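Local coordinates for membrane protein (Acinetobacter baumannii AB307-0294, PDB 5DL5) that probably forms a beta-barrel channel of the OprD family in the outer membrane, through which small solutes and some antibiotics may enter the cell, at residues A250-A255 with G300-D305; T256-P261 with A269-T274. One frame throughout, in Å; residues are numbered along the deposited sequence.

Interaction 1 (A250-A255 with G300-D305); sequences AHTYSA and GNVGYD
The phenol ring of Y253 and the carboxylate of D305 lie stacked almost flat on one another, their planes 6° apart. D305 OD2 sits over one face of the ring, 3.4 Å above the plane of Y253 and displaced toward the rim, while CE1 of Y253 comes 3.4 Å from CG of D305. Y253 holds its ring there because CG lies between the backbone N and the carbonyl carbon (chi1 54°), which folds the ring back over the acid. The oxygens of the carboxylate are taken up by polar partners. From the anti side, Y253 N reaches D305 OD2 at 2.8 Å in a nearly straight bond (177°); S254 N comes to that same OD2 at 2.9 Å from the syn side, both donors standing somewhat out of the carboxylate plane, so two successive backbone N-H groups grip one oxygen. The hydroxyl of S254 serves the other: OG donates to the syn lone pair of D305 OD1 across a short 2.5 Å, and accepts a more bent bond from G303 N at 2.9 Å. The relay of G303 N, S254 OG and D305 probably stabilises a negative charge in this mostly buried spot. Beside it V302 CG2 meets T252 CG2 at 4.1 Å, the two side chains crossing at about a right angle, and A255 CA makes a CH-O contact with N301 O at 3.3 Å. T252 OG1 and A255 N both bond to the hydroxyl of Y263, and the ring of Y304 stacks on Y242. This is an aspartate binding two successive backbone N-H groups and a serine hydroxyl of a second loop, joining the connection after strand 233-246 to the one after strand 289-300, two of the long loops of an OprD-family barrel, probably on its extracellular side.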
ATOM      1  N   ALA A 250       5.862  14.582 -15.507  1.00 43.58           N
ATOM      2  CA  ALA A 250       5.944  13.580 -14.484  1.00 42.15           C
ATOM      3  C   ALA A 250       7.127  12.635 -14.629  1.00 39.73           C
ATOM      4  O   ALA A 250       7.704  12.525 -15.680  1.00 40.60           O
ATOM      5  CB  ALA A 250       4.667  12.772 -14.448  1.00 42.29           C
ATOM      6  N   HIS A 251       7.391  11.903 -13.550  1.00 40.44           N
ATOM      7  CA  HIS A 251       8.410  10.935 -13.475  1.00 41.79           C
ATOM      8  C   HIS A 251       7.844   9.564 -13.754  1.00 39.98           C
ATOM      9  O   HIS A 251       6.931   9.098 -13.061  1.00 37.24           O
ATOM     10  CB  HIS A 251       9.056  10.979 -12.088  1.00 42.77           C
ATOM     11  CG  HIS A 251       9.933  12.153 -11.894  1.00 49.22           C
ATOM     12  ND1 HIS A 251       9.521  13.321 -11.270  1.00 52.85           N
ATOM     13  CD2 HIS A 251      11.230  12.336 -12.215  1.00 49.08           C
ATOM     14  CE1 HIS A 251      10.519  14.174 -11.238  1.00 51.60           C
ATOM     15  NE2 HIS A 251      11.573  13.580 -11.759  1.00 52.48           N
ATOM     16  N   THR A 252       8.383   8.915 -14.777  1.00 37.90           N
ATOM     17  CA  THR A 252       7.994   7.500 -15.090  1.00 36.37           C
ATOM     18  C   THR A 252       9.286   6.769 -15.493  1.00 38.73           C
ATOM     19  O   THR A 252      10.328   7.448 -15.661  1.00 39.82           O
ATOM     20  CB  THR A 252       7.032   7.440 -16.319  1.00 35.63           C
ATOM     21  OG1 THR A 252       7.587   8.130 -17.450  1.00 34.61           O
ATOM     22  CG2 THR A 252       5.712   7.986 -16.025  1.00 36.08           C
ATOM     23  N   TYR A 253       9.213   5.439 -15.721  1.00 37.04           N
ATOM     24  CA  TYR A 253      10.408   4.651 -16.094  1.00 39.22           C
ATOM     25  C   TYR A 253      10.048   3.659 -17.224  1.00 40.90           C
ATOM     26  O   TYR A 253      10.913   3.373 -17.999  1.00 44.26           O
ATOM     27  CB  TYR A 253      11.030   3.953 -14.944  1.00 38.75           C
ATOM     28  CG  TYR A 253      10.058   3.083 -14.183  1.00 37.55           C
ATOM     29  CD1 TYR A 253       9.296   3.622 -13.186  1.00 38.05           C
ATOM     30  CD2 TYR A 253       9.862   1.647 -14.497  1.00 39.46           C
ATOM     31  CE1 TYR A 253       8.400   2.847 -12.434  1.00 37.31           C
ATOM     32  CE2 TYR A 253       8.920   0.860 -13.781  1.00 33.96           C
ATOM     33  CZ  TYR A 253       8.232   1.486 -12.712  1.00 34.88           C
ATOM     34  OH  TYR A 253       7.244   0.869 -11.941  1.00 33.80           O
ATOM     35  N   SER A 254       8.816   3.187 -17.390  1.00 38.27           N
ATOM     36  CA  SER A 254       8.517   2.107 -18.431  1.00 36.83           C
ATOM     37  C   SER A 254       7.878   2.683 -19.706  1.00 38.63           C
ATOM     38  O   SER A 254       7.322   1.962 -20.473  1.00 38.71           O
ATOM     39  CB  SER A 254       7.625   1.045 -17.700  1.00 35.22           C
ATOM     40  OG  SER A 254       6.359   1.619 -17.376  1.00 33.46           O
ATOM     41  N   ALA A 255       7.934   4.001 -19.975  1.00 38.60           N
ATOM     42  CA  ALA A 255       7.156   4.585 -21.074  1.00 39.91           C
ATOM     43  C   ALA A 255       7.650   4.075 -22.381  1.00 42.49           C
ATOM     44  O   ALA A 255       8.833   3.769 -22.475  1.00 43.30           O
ATOM     45  CB  ALA A 255       7.263   6.093 -21.133  1.00 42.07           C
ATOM     46  N   GLY A 300      -1.922   0.774 -22.791  1.00 34.11           N
ATOM     47  CA  GLY A 300      -1.409   2.123 -22.992  1.00 36.55           C
ATOM     48  C   GLY A 300       0.087   2.182 -23.253  1.00 38.63           C
ATOM     49  O   GLY A 300       0.739   1.156 -23.387  1.00 40.18           O
ATOM     50  N   ASN A 301       0.662   3.367 -23.255  1.00 36.33           N
ATOM     51  CA  ASN A 301       2.047   3.525 -23.554  1.00 36.39           C
ATOM     52  C   ASN A 301       2.982   3.707 -22.311  1.00 35.55           C
ATOM     53  O   ASN A 301       4.111   4.231 -22.420  1.00 37.66           O
ATOM     54  CB  ASN A 301       2.268   4.592 -24.640  1.00 37.36           C
ATOM     55  CG  ASN A 301       1.714   5.933 -24.226  1.00 40.51           C
ATOM     56  OD1 ASN A 301       1.236   6.130 -23.077  1.00 40.17           O
ATOM     57  ND2 ASN A 301       1.695   6.830 -25.150  1.00 40.60           N
ATOM     58  N   VAL A 302       2.538   3.243 -21.149  1.00 33.82           N
ATOM     59  CA  VAL A 302       3.370   3.176 -19.998  1.00 31.95           C
ATOM     60  C   VAL A 302       2.795   2.115 -19.176  1.00 31.19           C
ATOM     61  O   VAL A 302       1.576   1.871 -19.223  1.00 30.87           O
ATOM     62  CB  VAL A 302       3.481   4.607 -19.267  1.00 32.57           C
ATOM     63  CG1 VAL A 302       2.144   5.067 -18.687  1.00 33.09           C
ATOM     64  CG2 VAL A 302       4.511   4.641 -18.167  1.00 32.88           C
ATOM     65  N   GLY A 303       3.637   1.507 -18.329  1.00 30.88           N
ATOM     66  CA  GLY A 303       3.147   0.705 -17.220  1.00 29.98           C
ATOM     67  C   GLY A 303       2.514   1.489 -16.072  1.00 28.65           C
ATOM     68  O   GLY A 303       2.366   2.693 -16.151  1.00 29.30           O
ATOM     69  N   TYR A 304       2.067   0.771 -15.061  1.00 28.94           N
ATOM     70  CA  TYR A 304       1.456   1.327 -13.849  1.00 28.85           C
ATOM     71  C   TYR A 304       2.601   1.807 -12.914  1.00 31.36           C
ATOM     72  O   TYR A 304       2.938   1.145 -11.922  1.00 30.95           O
ATOM     73  CB  TYR A 304       0.424   0.410 -13.236  1.00 28.08           C
ATOM     74  CG  TYR A 304      -0.309   1.042 -12.088  1.00 29.11           C
ATOM     75  CD1 TYR A 304      -1.002   2.232 -12.278  1.00 33.07           C
ATOM     76  CD2 TYR A 304      -0.250   0.555 -10.767  1.00 29.28           C
ATOM     77  CE1 TYR A 304      -1.605   2.881 -11.235  1.00 33.18           C
ATOM     78  CE2 TYR A 304      -0.953   1.165  -9.721  1.00 30.57           C
ATOM     79  CZ  TYR A 304      -1.561   2.375  -9.926  1.00 31.42           C
ATOM     80  OH  TYR A 304      -2.177   3.154  -8.948  1.00 29.78           O
ATOM     81  N   ASP A 305       3.222   2.944 -13.280  1.00 32.68           N
ATOM     82  CA  ASP A 305       4.528   3.417 -12.664  1.00 33.71           C
ATOM     83  C   ASP A 305       4.116   4.248 -11.392  1.00 33.62           C
ATOM     84  O   ASP A 305       4.294   5.454 -11.364  1.00 35.39           O
ATOM     85  CB  ASP A 305       5.321   4.249 -13.659  1.00 33.44           C
ATOM     86  CG  ASP A 305       6.031   3.455 -14.747  1.00 35.13           C
ATOM     87  OD1 ASP A 305       5.649   2.314 -15.068  1.00 33.28           O
ATOM     88  OD2 ASP A 305       6.830   4.074 -15.476  1.00 35.23           O
TER

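Interaction 2 (T256-P261 with A269-T274); sequences TGTVAP and AGEEKT
K273 reaches across to 256-261 with its ammonium end, and NZ donates to two backbone carbonyls there: T258 O at 2.5 Å, a short bond, and T256 O at 2.8 Å. The two are met differently. NZ stands above the carbonyl plane of T258, 46° out of it and off the lone pairs, but only modestly tilted from the plane of T256, with a more open C=O...N angle of 151°. E271 closes in on the same amine, its OE2 forming a salt bridge at 3.6 Å to K273 NZ. Being an acceptor, that oxygen cannot bond to T258 O; the lysine charge between them probably eases the approach of the two acceptors. The E271 side chain crosses that of T258 at about a right angle, CG2 of T258 lying 3.3 Å from OE1 of E271. Further along, A260 N gives a weak bond to A269 O at 3.1 Å, and V259 CG1 brushes A269 CB at 4.5 Å. The lysine thus ties two limbs of one long loop that carries the short helix 263-266 at its turn and joins strands 233-246 and 273-286 of the barrel. The lysine chain bends at chi2 (-65°) and then runs extended to NZ. Behind it, K273 is seated at the start of strand 273-286, its backbone hydrogen-bonded to F246, and the aliphatic part of its side chain lies against A255 and V302. T256 is placed in turn by N329, whose ND2 donates to its hydroxyl. V259 touches R366 of another loop.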
ATOM      1  N   THR A 256       6.745   3.954 -23.366  1.00 41.59           N
ATOM      2  CA  THR A 256       7.191   3.643 -24.784  1.00 44.19           C
ATOM      3  C   THR A 256       6.678   4.726 -25.661  1.00 45.27           C
ATOM      4  O   THR A 256       6.020   5.678 -25.177  1.00 43.48           O
ATOM      5  CB  THR A 256       6.661   2.262 -25.253  1.00 45.10           C
ATOM      6  OG1 THR A 256       5.261   2.104 -24.916  1.00 42.22           O
ATOM      7  CG2 THR A 256       7.433   1.212 -24.536  1.00 46.78           C
ATOM      8  N   GLY A 257       6.973   4.602 -26.950  1.00 46.77           N
ATOM      9  CA  GLY A 257       6.663   5.638 -27.888  1.00 47.01           C
ATOM     10  C   GLY A 257       7.549   6.846 -27.735  1.00 50.38           C
ATOM     11  O   GLY A 257       8.692   6.699 -27.317  1.00 52.25           O
ATOM     12  N   THR A 258       7.038   8.016 -28.177  1.00 51.53           N
ATOM     13  CA  THR A 258       7.839   9.254 -28.205  1.00 55.50           C
ATOM     14  C   THR A 258       8.180   9.647 -26.725  1.00 52.93           C
ATOM     15  O   THR A 258       7.227   9.906 -25.939  1.00 51.31           O
ATOM     16  CB  THR A 258       7.069  10.426 -28.877  1.00 58.75           C
ATOM     17  OG1 THR A 258       6.689  10.097 -30.242  1.00 62.33           O
ATOM     18  CG2 THR A 258       7.912  11.791 -28.841  1.00 61.50           C
ATOM     19  N   VAL A 259       9.475   9.598 -26.355  1.00 50.38           N
ATOM     20  CA  VAL A 259       9.996  10.137 -25.120  1.00 52.19           C
ATOM     21  C   VAL A 259      11.089  11.171 -25.439  1.00 55.53           C
ATOM     22  O   VAL A 259      11.631  11.199 -26.517  1.00 55.83           O
ATOM     23  CB  VAL A 259      10.685   9.082 -24.209  1.00 51.98           C
ATOM     24  CG1 VAL A 259       9.730   8.029 -23.726  1.00 49.67           C
ATOM     25  CG2 VAL A 259      11.832   8.394 -24.918  1.00 53.67           C
ATOM     26  N   ALA A 260      11.422  11.977 -24.446  1.00 55.79           N
ATOM     27  CA  ALA A 260      12.543  12.967 -24.527  1.00 57.89           C
ATOM     28  C   ALA A 260      13.950  12.355 -24.452  1.00 56.66           C
ATOM     29  O   ALA A 260      14.178  11.414 -23.718  1.00 54.73           O
ATOM     30  CB  ALA A 260      12.405  13.995 -23.410  1.00 55.87           C
ATOM     31  N   PRO A 261      14.947  12.986 -25.136  1.00 58.66           N
ATOM     32  CA  PRO A 261      16.300  12.423 -25.231  1.00 60.20           C
ATOM     33  C   PRO A 261      16.844  11.983 -23.952  1.00 60.04           C
ATOM     34  O   PRO A 261      17.605  11.032 -23.903  1.00 61.66           O
ATOM     35  CB  PRO A 261      17.152  13.616 -25.775  1.00 64.46           C
ATOM     36  CG  PRO A 261      16.168  14.380 -26.654  1.00 64.43           C
ATOM     37  CD  PRO A 261      14.788  14.173 -25.990  1.00 61.53           C
ATOM     38  N   ALA A 269       9.188  12.032 -19.451  1.00 43.63           N
ATOM     39  CA  ALA A 269       8.870  11.769 -20.846  1.00 47.11           C
ATOM     40  C   ALA A 269       8.699  13.008 -21.718  1.00 50.80           C
ATOM     41  O   ALA A 269       8.849  12.883 -22.944  1.00 51.11           O
ATOM     42  CB  ALA A 269       7.620  10.899 -20.998  1.00 44.66           C
ATOM     43  N   GLY A 270       8.312  14.155 -21.129  1.00 49.20           N
ATOM     44  CA  GLY A 270       8.070  15.328 -21.912  1.00 52.23           C
ATOM     45  C   GLY A 270       6.799  15.200 -22.739  1.00 53.23           C
ATOM     46  O   GLY A 270       6.508  16.095 -23.470  1.00 54.49           O
ATOM     47  N   GLU A 271       6.045  14.116 -22.675  1.00 49.40           N
ATOM     48  CA  GLU A 271       4.658  14.192 -23.113  1.00 52.10           C
ATOM     49  C   GLU A 271       3.821  13.273 -22.258  1.00 47.39           C
ATOM     50  O   GLU A 271       4.389  12.475 -21.468  1.00 44.55           O
ATOM     51  CB  GLU A 271       4.505  13.815 -24.574  1.00 58.86           C
ATOM     52  CG  GLU A 271       4.832  12.392 -24.887  1.00 59.86           C
ATOM     53  CD  GLU A 271       4.775  12.141 -26.412  1.00 71.13           C
ATOM     54  OE1 GLU A 271       5.358  12.947 -27.168  1.00 68.84           O
ATOM     55  OE2 GLU A 271       4.152  11.113 -26.830  1.00 74.72           O
ATOM     56  N   GLU A 272       2.496  13.454 -22.357  1.00 45.66           N
ATOM     57  CA  GLU A 272       1.554  12.698 -21.521  1.00 46.38           C
ATOM     58  C   GLU A 272       1.700  11.183 -21.894  1.00 42.60           C
ATOM     59  O   GLU A 272       2.044  10.828 -23.044  1.00 40.74           O
ATOM     60  CB  GLU A 272       0.117  13.250 -21.659  1.00 50.37           C
ATOM     61  CG  GLU A 272       0.024  14.696 -21.165  1.00 58.90           C
ATOM     62  CD  GLU A 272      -1.370  15.163 -20.808  1.00 66.84           C
ATOM     63  OE1 GLU A 272      -2.320  15.020 -21.609  1.00 74.61           O
ATOM     64  OE2 GLU A 272      -1.526  15.719 -19.693  1.00 80.70           O
ATOM     65  N   LYS A 273       1.542  10.329 -20.911  1.00 37.55           N
ATOM     66  CA  LYS A 273       1.550   8.872 -21.099  1.00 37.18           C
ATOM     67  C   LYS A 273       0.374   8.361 -20.278  1.00 36.74           C
ATOM     68  O   LYS A 273       0.014   8.984 -19.266  1.00 35.97           O
ATOM     69  CB  LYS A 273       2.880   8.302 -20.613  1.00 36.19           C
ATOM     70  CG  LYS A 273       4.144   8.703 -21.368  1.00 38.61           C
ATOM     71  CD  LYS A 273       4.206   8.203 -22.840  1.00 39.18           C
ATOM     72  CE  LYS A 273       5.386   8.857 -23.551  1.00 41.92           C
ATOM     73  NZ  LYS A 273       5.485   8.371 -24.932  1.00 44.86           N
ATOM     74  N   THR A 274      -0.255   7.311 -20.775  1.00 36.17           N
ATOM     75  CA  THR A 274      -1.456   6.765 -20.219  1.00 38.03           C
ATOM     76  C   THR A 274      -1.292   5.295 -19.973  1.00 37.90           C
ATOM     77  O   THR A 274      -0.762   4.566 -20.829  1.00 36.10           O
ATOM     78  CB  THR A 274      -2.611   7.020 -21.212  1.00 45.11           C
ATOM     79  OG1 THR A 274      -2.928   8.397 -21.147  1.00 53.23           O
ATOM     80  CG2 THR A 274      -3.954   6.286 -20.772  1.00 46.89           C
TER

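Interaction 2 lies nested in the chain between the two segments of interaction 1, and 256-261 directly continues 250-255; the two centres are 9 Å apart. N301 joins them: its backbone O accepts from T256 N at 2.8 Å, and its side-chain OD1 from T274 N at 3.0 Å, so one asparagine holds both limbs of interaction 2. V302 adds a packing contact, CG1 to T274 O at 3.6 Å. N329 bonds through ND2 to S254 O and to T256 OG1, touching both contacts as well. A detergent molecule, C8E, is bound about 8 Å from the side chain of Y253 in interaction 1.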